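Local coordinates for protein Esterase/lipase (Uncultured bacterium, PDB 3K6K) that probably hydrolyses carboxylic ester bonds, as a bacterial homologue of hormone-sensitive lipase with the alpha/beta hydrolase fold, at residues 63-68 and 135-140; 82-87 and 139-144. All blocks are in the same frame, centred on the assembly; numbering follows the deposited sequence.

Interaction 1 of 2, residues 63-68 and 135-140; sequences TDLGGV and VAAYRA
Ala140 presses its methyl against the backbone of the hairpin turn, Ala140 CB lying 3.3 Å from Gly66 N and 3.8 Å from Leu65 C. One helical turn earlier, Ala137 meets Leu65, with 4.0 Å between the two CB atoms, while Leu65 O rests 3.8 Å from Ala137 CA. The Leu65 side chain has CG anti to its own carbonyl carbon (chi1 -86°), a rotation that brings CD2 alongside the helix, 4.3 Å from Ala140 CB. No hydrogen bond joins the two segments, and the small alanines let the turn approach the helix backbone closely. The turn, type I' from Leu65 to Val68, links the antiparallel strands 59-65 and 68-74 at one edge of the alpha/beta hydrolase sheet. Gly66 has positive phi, and a side chain there would run into Ala140 CB and the carbonyl of Ala136. Behind this first shell, Leu65 and Val68 exchange backbone bonds in both directions across the turn. Gly67 N donates to Asp64 OD2 (2.9 Å), an Asx motif that reaches the carboxylate on its anti side, 16° out of plane. Trp115 and Leu117 of strand 113-117 touch Leu65 and Ala137 respectively.

Interaction 2 of 2, residues 82-87 and 139-144; sequences HILYFH and RALLKT
Leu141 reaches from helix 129-145 to strand 82-86 and sets its two methyls on two different residues, CD1 on His82 and CD2 on Leu84. With CG anti to the backbone N (chi1 173°), the isobutyl group extends from the helix toward the strand; the axes of segments 82-86 and 139-144 run nearly antiparallel (164°), 10.5 Å apart at closest approach. Leu141 CD2 is pushed close to Leu84, 3.3 Å from CB and 3.5 Å from that residue's own CD2; both are tighter than ordinary van der Waals contact. The two leucine side chains run alongside in opposite senses, and the same methyl also lies near CG and CD1 of Leu84. On the other branch, CD1 sits 3.8 Å from His82 CB and about as near to CG and ND1, approaching the imidazole obliquely. At the margin, Thr144 CG2 comes within 4.5 Å of His82 CE1. The ring is held through ND1, which is hydrogen-bonded to Trp115 NE1 of strand 113-117. An alanine in place of Leu141 would probably open a gap between helix and strand, with Leu84 CB and His82 CB losing the methyls that pack on them. His82 and Leu84 point to the helix-covered face of the alpha/beta hydrolase sheet, whereas Ile83 points to the other face, where it touches Ser110 of helix 96-110. Leu141 itself also packs on Trp115 and Ile151, from the strands 113-117 and 151-156 that flank strand 82-86.

Overall arrangement
Both contacts belong to helix 129-145, where their helical segments overlap at Arg139 and Ala140; their centres are 7 Å apart. Interaction 1 ties the helix to the turn at the sheet's edge, and interaction 2 ties its next turn to strand 82-86, further into the sheet. The two contacts merge into one apolar layer, mainly through leucines: Leu65 CD1 lies 3.9 Å from Leu84 CD1, Leu65 CD2 is 3.9 Å from Leu141 CA, and Tyr138 CA is 3.7 Å from Leu84 CD2. Strand 82-86 is also next to strand 151-156, which leads to the likely nucleophile elbow at Ser157, presumably part of a triad with His281 and Glu251.

Interaction 1 of 2, residues 63-68 and 135-140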
ATOM      1  N   THR A  63      27.931  -6.615  19.974  1.00 29.17           N
ATOM      2  CA  THR A  63      28.984  -5.815  19.340  1.00 28.29           C
ATOM      3  C   THR A  63      28.650  -4.318  19.315  1.00 28.23           C
ATOM      4  O   THR A  63      27.859  -3.848  20.151  1.00 27.43           O
ATOM      5  CB  THR A  63      29.463  -6.416  17.967  1.00 27.46           C
ATOM      6  OG1 THR A  63      30.432  -5.545  17.393  1.00 28.18           O
ATOM      7  CG2 THR A  63      28.322  -6.592  16.961  1.00 28.39           C
ATOM      8  N   ASP A  64      29.309  -3.571  18.425  1.00 28.49           N
ATOM      9  CA  ASP A  64      28.989  -2.160  18.191  1.00 29.14           C
ATOM     10  C   ASP A  64      29.062  -1.798  16.687  1.00 28.37           C
ATOM     11  O   ASP A  64      29.732  -2.490  15.875  1.00 27.97           O
ATOM     12  CB  ASP A  64      29.909  -1.234  18.999  1.00 30.60           C
ATOM     13  CG  ASP A  64      31.260  -0.993  18.300  1.00 34.17           C
ATOM     14  OD1 ASP A  64      32.112  -1.896  18.427  1.00 36.17           O
ATOM     15  OD2 ASP A  64      31.460   0.074  17.628  1.00 36.92           O
ATOM     16  N   LEU A  65      28.369  -0.733  16.313  1.00 27.12           N
ATOM     17  CA  LEU A  65      28.544  -0.172  14.991  1.00 27.23           C
ATOM     18  C   LEU A  65      28.805   1.268  15.246  1.00 27.17           C
ATOM     19  O   LEU A  65      27.900   1.974  15.741  1.00 26.30           O
ATOM     20  CB  LEU A  65      27.301  -0.315  14.108  1.00 26.98           C
ATOM     21  CG  LEU A  65      27.151  -1.616  13.342  1.00 29.07           C
ATOM     22  CD1 LEU A  65      25.657  -1.812  12.907  1.00 32.02           C
ATOM     23  CD2 LEU A  65      28.100  -1.699  12.135  1.00 27.87           C
ATOM     24  N   GLY A  66      30.041   1.698  14.955  1.00 26.78           N
ATOM     25  CA  GLY A  66      30.430   3.085  15.176  1.00 28.30           C
ATOM     26  C   GLY A  66      30.199   3.618  16.591  1.00 28.56           C
ATOM     27  O   GLY A  66      29.823   4.780  16.783  1.00 27.86           O
ATOM     28  N   GLY A  67      30.428   2.755  17.586  1.00 29.29           N
ATOM     29  CA  GLY A  67      30.348   3.201  18.985  1.00 29.87           C
ATOM     30  C   GLY A  67      28.993   2.960  19.622  1.00 30.37           C
ATOM     31  O   GLY A  67      28.837   3.123  20.851  1.00 32.32           O
ATOM     32  N   VAL A  68      28.018   2.545  18.806  1.00 28.99           N
ATOM     33  CA  VAL A  68      26.654   2.284  19.285  1.00 26.61           C
ATOM     34  C   VAL A  68      26.484   0.780  19.502  1.00 25.57           C
ATOM     35  O   VAL A  68      26.769  -0.012  18.599  1.00 25.46           O
ATOM     36  CB  VAL A  68      25.632   2.743  18.272  1.00 26.35           C
ATOM     37  CG1 VAL A  68      24.231   2.681  18.888  1.00 26.21           C
ATOM     38  CG2 VAL A  68      26.015   4.110  17.703  1.00 23.52           C
ATOM     39  N   VAL A 135      22.322   7.073  12.257  1.00 20.23           N
ATOM     40  CA  VAL A 135      23.248   7.556  11.198  1.00 20.74           C
ATOM     41  C   VAL A 135      24.654   7.090  11.418  1.00 20.58           C
ATOM     42  O   VAL A 135      25.340   6.585  10.500  1.00 22.34           O
ATOM     43  CB  VAL A 135      23.291   9.095  11.135  1.00 20.76           C
ATOM     44  CG1 VAL A 135      24.111   9.551   9.966  1.00 19.32           C
ATOM     45  CG2 VAL A 135      21.896   9.643  11.046  1.00 22.24           C
ATOM     46  N   ALA A 136      25.116   7.240  12.640  1.00 21.92           N
ATOM     47  CA  ALA A 136      26.473   6.818  12.951  1.00 22.62           C
ATOM     48  C   ALA A 136      26.598   5.336  12.673  1.00 23.10           C
ATOM     49  O   ALA A 136      27.571   4.914  12.063  1.00 24.23           O
ATOM     50  CB  ALA A 136      26.817   7.148  14.358  1.00 22.82           C
ATOM     51  N   ALA A 137      25.575   4.550  13.044  1.00 23.43           N
ATOM     52  CA  ALA A 137      25.641   3.094  12.838  1.00 22.53           C
ATOM     53  C   ALA A 137      25.685   2.739  11.342  1.00 22.10           C
ATOM     54  O   ALA A 137      26.487   1.909  10.891  1.00 22.35           O
ATOM     55  CB  ALA A 137      24.457   2.431  13.524  1.00 22.15           C
ATOM     56  N   TYR A 138      24.836   3.402  10.575  1.00 22.47           N
ATOM     57  CA  TYR A 138      24.773   3.219   9.134  1.00 22.18           C
ATOM     58  C   TYR A 138      26.123   3.514   8.487  1.00 22.68           C
ATOM     59  O   TYR A 138      26.660   2.693   7.749  1.00 22.76           O
ATOM     60  CB  TYR A 138      23.681   4.117   8.543  1.00 20.91           C
ATOM     61  CG  TYR A 138      23.557   3.977   7.056  1.00 19.59           C
ATOM     62  CD1 TYR A 138      23.600   5.098   6.232  1.00 18.48           C
ATOM     63  CD2 TYR A 138      23.408   2.725   6.468  1.00 16.06           C
ATOM     64  CE1 TYR A 138      23.440   4.983   4.882  1.00 17.96           C
ATOM     65  CE2 TYR A 138      23.301   2.581   5.100  1.00 18.60           C
ATOM     66  CZ  TYR A 138      23.322   3.713   4.309  1.00 18.32           C
ATOM     67  OH  TYR A 138      23.178   3.589   2.961  1.00 14.12           O
ATOM     68  N   ARG A 139      26.671   4.680   8.791  1.00 24.72           N
ATOM     69  CA  ARG A 139      27.998   5.081   8.293  1.00 27.49           C
ATOM     70  C   ARG A 139      28.988   3.938   8.561  1.00 27.76           C
ATOM     71  O   ARG A 139      29.668   3.424   7.639  1.00 28.65           O
ATOM     72  CB  ARG A 139      28.428   6.377   8.980  1.00 27.94           C
ATOM     73  CG  ARG A 139      29.617   7.131   8.373  1.00 32.76           C
ATOM     74  CD  ARG A 139      29.749   8.521   9.087  1.00 36.92           C
ATOM     75  NE  ARG A 139      30.030   9.623   8.148  1.00 44.14           N
ATOM     76  CZ  ARG A 139      29.282  10.732   7.964  1.00 46.86           C
ATOM     77  NH1 ARG A 139      28.142  10.970   8.641  1.00 46.22           N
ATOM     78  NH2 ARG A 139      29.697  11.634   7.078  1.00 47.90           N
ATOM     79  N   ALA A 140      28.986   3.464   9.800  1.00 27.50           N
ATOM     80  CA  ALA A 140      29.874   2.385  10.171  1.00 27.68           C
ATOM     81  C   ALA A 140      29.547   1.117   9.450  1.00 28.01           C
ATOM     82  O   ALA A 140      30.435   0.325   9.132  1.00 28.63           O
ATOM     83  CB  ALA A 140      29.840   2.175  11.671  1.00 28.44           C
TER

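Interaction 2 of 2, residues 82-87 and 139-144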
ATOM      1  N   HIS A  82      23.145  -7.284   4.784  1.00 24.65           N
ATOM      2  CA  HIS A  82      23.041  -6.794   6.136  1.00 24.25           C
ATOM      3  C   HIS A  82      21.727  -6.073   6.288  1.00 24.55           C
ATOM      4  O   HIS A  82      21.334  -5.332   5.340  1.00 25.09           O
ATOM      5  CB  HIS A  82      24.178  -5.822   6.411  1.00 25.04           C
ATOM      6  CG  HIS A  82      25.530  -6.461   6.308  1.00 28.10           C
ATOM      7  ND1 HIS A  82      26.195  -6.968   7.407  1.00 26.17           N
ATOM      8  CD2 HIS A  82      26.293  -6.757   5.227  1.00 27.39           C
ATOM      9  CE1 HIS A  82      27.330  -7.514   7.008  1.00 28.59           C
ATOM     10  NE2 HIS A  82      27.416  -7.396   5.695  1.00 30.19           N
ATOM     11  N   ILE A  83      21.062  -6.287   7.449  1.00 21.99           N
ATOM     12  CA  ILE A  83      19.879  -5.568   7.852  1.00 19.88           C
ATOM     13  C   ILE A  83      20.253  -4.712   9.072  1.00 19.90           C
ATOM     14  O   ILE A  83      20.724  -5.219  10.094  1.00 19.95           O
ATOM     15  CB  ILE A  83      18.628  -6.511   8.231  1.00 20.16           C
ATOM     16  CG1 ILE A  83      18.306  -7.522   7.114  1.00 17.55           C
ATOM     17  CG2 ILE A  83      17.401  -5.651   8.567  1.00 17.24           C
ATOM     18  CD1 ILE A  83      17.242  -8.571   7.455  1.00 13.77           C
ATOM     19  N   LEU A  84      20.032  -3.417   8.983  1.00 16.89           N
ATOM     20  CA  LEU A  84      20.306  -2.605  10.102  1.00 16.28           C
ATOM     21  C   LEU A  84      18.937  -2.319  10.727  1.00 15.89           C
ATOM     22  O   LEU A  84      18.141  -1.640  10.099  1.00 14.49           O
ATOM     23  CB  LEU A  84      20.954  -1.303   9.632  1.00 15.66           C
ATOM     24  CG  LEU A  84      21.212  -0.245  10.713  1.00 14.86           C
ATOM     25  CD1 LEU A  84      21.938  -0.935  11.919  1.00 10.15           C
ATOM     26  CD2 LEU A  84      22.026   0.951  10.175  1.00 10.89           C
ATOM     27  N   TYR A  85      18.693  -2.839  11.943  1.00 15.93           N
ATOM     28  CA  TYR A  85      17.368  -2.808  12.588  1.00 16.86           C
ATOM     29  C   TYR A  85      17.212  -1.784  13.752  1.00 17.61           C
ATOM     30  O   TYR A  85      18.035  -1.753  14.669  1.00 18.62           O
ATOM     31  CB  TYR A  85      16.921  -4.221  13.048  1.00 17.29           C
ATOM     32  CG  TYR A  85      15.440  -4.268  13.365  1.00 18.72           C
ATOM     33  CD1 TYR A  85      14.960  -3.870  14.616  1.00 19.75           C
ATOM     34  CD2 TYR A  85      14.505  -4.687  12.387  1.00 20.49           C
ATOM     35  CE1 TYR A  85      13.574  -3.861  14.874  1.00 23.67           C
ATOM     36  CE2 TYR A  85      13.150  -4.691  12.627  1.00 20.46           C
ATOM     37  CZ  TYR A  85      12.677  -4.277  13.877  1.00 23.60           C
ATOM     38  OH  TYR A  85      11.319  -4.260  14.124  1.00 22.06           O
ATOM     39  N   PHE A  86      16.123  -1.018  13.748  1.00 15.88           N
ATOM     40  CA  PHE A  86      15.826  -0.162  14.878  1.00 16.11           C
ATOM     41  C   PHE A  86      14.522  -0.591  15.585  1.00 16.15           C
ATOM     42  O   PHE A  86      13.487  -0.645  14.967  1.00 16.96           O
ATOM     43  CB  PHE A  86      15.729   1.323  14.463  1.00 14.95           C
ATOM     44  CG  PHE A  86      16.799   1.776  13.542  1.00 15.96           C
ATOM     45  CD1 PHE A  86      18.142   1.657  13.890  1.00 18.72           C
ATOM     46  CD2 PHE A  86      16.478   2.351  12.312  1.00 18.15           C
ATOM     47  CE1 PHE A  86      19.139   2.097  13.027  1.00 19.60           C
ATOM     48  CE2 PHE A  86      17.478   2.799  11.424  1.00 17.14           C
ATOM     49  CZ  PHE A  86      18.801   2.673  11.777  1.00 19.30           C
ATOM     50  N   HIS A  87      14.570  -0.870  16.885  1.00 16.30           N
ATOM     51  CA  HIS A  87      13.420  -1.388  17.618  1.00 16.53           C
ATOM     52  C   HIS A  87      12.424  -0.266  17.937  1.00 16.23           C
ATOM     53  O   HIS A  87      12.747   0.888  17.858  1.00 15.90           O
ATOM     54  CB  HIS A  87      13.899  -2.064  18.928  1.00 17.09           C
ATOM     55  CG  HIS A  87      14.398  -1.087  19.940  1.00 14.99           C
ATOM     56  ND1 HIS A  87      15.734  -0.768  20.083  1.00 18.19           N
ATOM     57  CD2 HIS A  87      13.726  -0.277  20.786  1.00 12.54           C
ATOM     58  CE1 HIS A  87      15.861   0.135  21.042  1.00 14.05           C
ATOM     59  NE2 HIS A  87      14.657   0.454  21.471  1.00 12.45           N
ATOM     60  N   ARG A 139      26.671   4.680   8.791  1.00 24.72           N
ATOM     61  CA  ARG A 139      27.998   5.081   8.293  1.00 27.49           C
ATOM     62  C   ARG A 139      28.988   3.938   8.561  1.00 27.76           C
ATOM     63  O   ARG A 139      29.668   3.424   7.639  1.00 28.65           O
ATOM     64  CB  ARG A 139      28.428   6.377   8.980  1.00 27.94           C
ATOM     65  CG  ARG A 139      29.617   7.131   8.373  1.00 32.76           C
ATOM     66  CD  ARG A 139      29.749   8.521   9.087  1.00 36.92           C
ATOM     67  NE  ARG A 139      30.030   9.623   8.148  1.00 44.14           N
ATOM     68  CZ  ARG A 139      29.282  10.732   7.964  1.00 46.86           C
ATOM     69  NH1 ARG A 139      28.142  10.970   8.641  1.00 46.22           N
ATOM     70  NH2 ARG A 139      29.697  11.634   7.078  1.00 47.90           N
ATOM     71  N   ALA A 140      28.986   3.464   9.800  1.00 27.50           N
ATOM     72  CA  ALA A 140      29.874   2.385  10.171  1.00 27.68           C
ATOM     73  C   ALA A 140      29.547   1.117   9.450  1.00 28.01           C
ATOM     74  O   ALA A 140      30.435   0.325   9.132  1.00 28.63           O
ATOM     75  CB  ALA A 140      29.840   2.175  11.671  1.00 28.44           C
ATOM     76  N   LEU A 141      28.268   0.895   9.186  1.00 27.72           N
ATOM     77  CA  LEU A 141      27.874  -0.331   8.505  1.00 27.00           C
ATOM     78  C   LEU A 141      28.244  -0.305   6.984  1.00 27.57           C
ATOM     79  O   LEU A 141      28.530  -1.343   6.366  1.00 26.44           O
ATOM     80  CB  LEU A 141      26.365  -0.590   8.809  1.00 26.25           C
ATOM     81  CG  LEU A 141      25.505  -1.682   8.175  1.00 24.59           C
ATOM     82  CD1 LEU A 141      25.995  -3.122   8.437  1.00 22.53           C
ATOM     83  CD2 LEU A 141      24.068  -1.465   8.693  1.00 15.49           C
ATOM     84  N   LEU A 142      28.227   0.887   6.392  1.00 29.19           N
ATOM     85  CA  LEU A 142      28.675   1.058   4.996  1.00 31.60           C
ATOM     86  C   LEU A 142      30.079   0.469   4.762  1.00 32.89           C
ATOM     87  O   LEU A 142      30.274  -0.309   3.815  1.00 33.81           O
ATOM     88  CB  LEU A 142      28.607   2.524   4.577  1.00 31.27           C
ATOM     89  CG  LEU A 142      27.198   3.044   4.271  1.00 32.14           C
ATOM     90  CD1 LEU A 142      27.140   4.548   4.233  1.00 30.50           C
ATOM     91  CD2 LEU A 142      26.735   2.497   2.962  1.00 32.26           C
ATOM     92  N   LYS A 143      31.028   0.796   5.651  1.00 35.04           N
ATOM     93  CA  LYS A 143      32.409   0.160   5.674  1.00 36.50           C
ATOM     94  C   LYS A 143      32.429  -1.355   5.916  1.00 36.47           C
ATOM     95  O   LYS A 143      33.178  -2.038   5.221  1.00 37.50           O
ATOM     96  CB  LYS A 143      33.387   0.821   6.671  1.00 37.03           C
ATOM     97  CG  LYS A 143      33.190   2.343   6.886  1.00 40.25           C
ATOM     98  CD  LYS A 143      34.412   3.003   7.516  1.00 43.96           C
ATOM     99  CE  LYS A 143      34.253   4.538   7.548  1.00 45.09           C
ATOM    100  NZ  LYS A 143      35.509   5.243   7.969  1.00 46.55           N
ATOM    101  N   THR A 144      31.656  -1.876   6.893  1.00 35.83           N
ATOM    102  CA  THR A 144      31.615  -3.328   7.168  1.00 34.94           C
ATOM    103  C   THR A 144      30.995  -4.094   6.000  1.00 35.60           C
ATOM    104  O   THR A 144      31.525  -5.131   5.593  1.00 34.47           O
ATOM    105  CB  THR A 144      30.861  -3.716   8.472  1.00 35.16           C
ATOM    106  OG1 THR A 144      31.519  -3.155   9.614  1.00 35.73           O
ATOM    107  CG2 THR A 144      30.814  -5.256   8.647  1.00 33.01           C
TER